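Local coordinates for protein maquette-3 (Escherichia coli, PDB 6Z0C) that is an artificial four-helix bundle with no known natural function, probably made to test how buried charged networks and a hydrophobic core stabilise a protein, at residues Gln83-Glu88 with Gln116-Leu121. Sequence-based numbering, arbitrary orientation.
Sequences QQLLQE and QKIQQL
L85 meets three residues of the facing helix, K117, I118 and L121, and tracing it outward from the backbone accounts for most of the contact. Its CB packs on CG1 of I118 at 3.6 Å, with I118 CD1 slightly farther off; this pairing lies where the two backbones come nearest, the CA atoms of L85 and I118 being 6.8 Å apart. Beyond CB, CG lies anti to the carbonyl carbon, beside the backbone N (chi1 -69°), and CD1 continues anti to CA (chi2 170°), which points this branch at the other helix. There CD1 of L85 and CD1 of L121 meet methyl to methyl at 3.4 Å, closer than two methyl carbons normally sit, while CB of K117 lies 4.1 Å from the same L85 CD1. K117 contributes this aliphatic root; its extended chain crosses L85 at about a right angle, and its NZ remains 6.7 Å from E88 OE2, a separation at which the opposite charges could attract only weakly. The I118 chain ends near L86, its CD1 3.9 Å from the main-chain N of that residue. Trimming I118 to an alanine would take away CG1, CG2 and CD1, and is likely to leave L85 CB and the L86 backbone without this packing partner. Together these distances define apolar packing of modest extent, 209 Å² buried in total, between segments running nearly antiparallel (159°) with axes 9.8 Å apart. L85 also touches L114, one turn before I118 on helix 105-144. Within the four-helix bundle, the contact joins helix 52-99 to helix 105-144, the pair linked by the glycine-rich loop between them; L86 reaches Q18 on helix 4-48 and I118 reaches V183 on helix 152-194, tying this interface to both remaining helices.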
# COMPACT_ATOMS: atom_id res chain seq x y z
N GLN A 83 -9.84 -0.50 -5.65
CA GLN A 83 -10.36 -1.62 -6.49
C GLN A 83 -11.73 -1.23 -7.06
O GLN A 83 -11.96 -1.49 -8.25
CB GLN A 83 -10.39 -2.93 -5.68
CG GLN A 83 -10.14 -4.17 -6.53
CD GLN A 83 -9.17 -5.15 -5.91
OE1 GLN A 83 -8.24 -5.62 -6.57
NE2 GLN A 83 -9.39 -5.47 -4.64
N GLN A 84 -12.57 -0.59 -6.24
CA GLN A 84 -13.93 -0.10 -6.63
C GLN A 84 -13.79 1.00 -7.69
O GLN A 84 -14.50 0.93 -8.71
CB GLN A 84 -14.70 0.37 -5.40
CG GLN A 84 -15.14 -0.78 -4.50
CD GLN A 84 -15.52 -0.35 -3.10
OE1 GLN A 84 -15.45 0.83 -2.75
NE2 GLN A 84 -15.91 -1.32 -2.29
N LEU A 85 -12.90 1.97 -7.48
CA LEU A 85 -12.63 3.07 -8.44
C LEU A 85 -12.07 2.50 -9.75
O LEU A 85 -12.43 3.02 -10.82
CB LEU A 85 -11.66 4.08 -7.82
CG LEU A 85 -12.21 4.90 -6.65
CD1 LEU A 85 -11.10 5.67 -5.97
CD2 LEU A 85 -13.32 5.84 -7.11
N LEU A 86 -11.23 1.46 -9.66
CA LEU A 86 -10.61 0.82 -10.85
C LEU A 86 -11.70 0.19 -11.74
O LEU A 86 -11.58 0.29 -12.97
CB LEU A 86 -9.59 -0.22 -10.39
CG LEU A 86 -8.80 -0.91 -11.49
CD1 LEU A 86 -8.03 0.10 -12.34
CD2 LEU A 86 -7.85 -1.94 -10.90
N GLN A 87 -12.72 -0.44 -11.16
CA GLN A 87 -13.83 -1.04 -11.96
C GLN A 87 -14.62 0.08 -12.65
O GLN A 87 -15.02 -0.12 -13.82
CB GLN A 87 -14.73 -1.93 -11.09
CG GLN A 87 -15.73 -2.75 -11.91
CD GLN A 87 -15.09 -3.49 -13.06
OE1 GLN A 87 -14.07 -4.16 -12.91
NE2 GLN A 87 -15.69 -3.38 -14.24
N GLU A 88 -14.83 1.22 -11.98
CA GLU A 88 -15.54 2.40 -12.55
C GLU A 88 -14.71 2.98 -13.70
O GLU A 88 -15.30 3.41 -14.71
CB GLU A 88 -15.81 3.45 -11.47
CG GLU A 88 -16.75 2.96 -10.38
CD GLU A 88 -17.18 4.02 -9.38
OE1 GLU A 88 -17.65 3.64 -8.29
OE2 GLU A 88 -17.04 5.21 -9.68
N GLN A 116 -7.46 10.38 -11.17
CA GLN A 116 -6.89 11.33 -10.17
C GLN A 116 -7.24 10.89 -8.75
O GLN A 116 -6.36 10.99 -7.87
CB GLN A 116 -7.36 12.77 -10.43
CG GLN A 116 -6.48 13.51 -11.43
CD GLN A 116 -5.07 13.72 -10.92
OE1 GLN A 116 -4.84 13.96 -9.73
NE2 GLN A 116 -4.11 13.64 -11.82
N LYS A 117 -8.47 10.42 -8.52
CA LYS A 117 -8.91 9.90 -7.19
C LYS A 117 -8.01 8.71 -6.82
O LYS A 117 -7.54 8.67 -5.67
CB LYS A 117 -10.39 9.51 -7.21
CG LYS A 117 -11.35 10.69 -7.13
CD LYS A 117 -12.81 10.27 -7.08
CE LYS A 117 -13.76 11.44 -7.15
NZ LYS A 117 -15.17 11.01 -6.96
N ILE A 118 -7.78 7.80 -7.77
CA ILE A 118 -6.92 6.59 -7.55
C ILE A 118 -5.51 7.08 -7.21
O ILE A 118 -4.96 6.62 -6.20
CB ILE A 118 -6.96 5.64 -8.76
CG1 ILE A 118 -8.35 5.02 -8.95
CG2 ILE A 118 -5.88 4.56 -8.63
CD1 ILE A 118 -8.52 4.26 -10.24
N GLN A 119 -4.96 8.00 -8.01
CA GLN A 119 -3.60 8.59 -7.78
C GLN A 119 -3.51 9.16 -6.36
O GLN A 119 -2.49 8.88 -5.68
CB GLN A 119 -3.30 9.65 -8.84
CG GLN A 119 -2.00 10.40 -8.60
CD GLN A 119 -1.57 11.21 -9.80
OE1 GLN A 119 -2.29 11.33 -10.79
NE2 GLN A 119 -0.39 11.79 -9.71
N GLN A 120 -4.52 9.92 -5.92
CA GLN A 120 -4.56 10.57 -4.58
C GLN A 120 -4.59 9.49 -3.48
O GLN A 120 -3.88 9.68 -2.47
CB GLN A 120 -5.75 11.53 -4.48
CG GLN A 120 -5.54 12.82 -5.27
CD GLN A 120 -6.79 13.66 -5.39
OE1 GLN A 120 -7.91 13.20 -5.20
NE2 GLN A 120 -6.60 14.93 -5.72
N LEU A 121 -5.35 8.41 -3.67
CA LEU A 121 -5.41 7.26 -2.72
C LEU A 121 -4.01 6.62 -2.60
O LEU A 121 -3.60 6.32 -1.47
CB LEU A 121 -6.42 6.21 -3.20
CG LEU A 121 -7.90 6.55 -3.01
CD1 LEU A 121 -8.76 5.38 -3.47
CD2 LEU A 121 -8.23 6.89 -1.56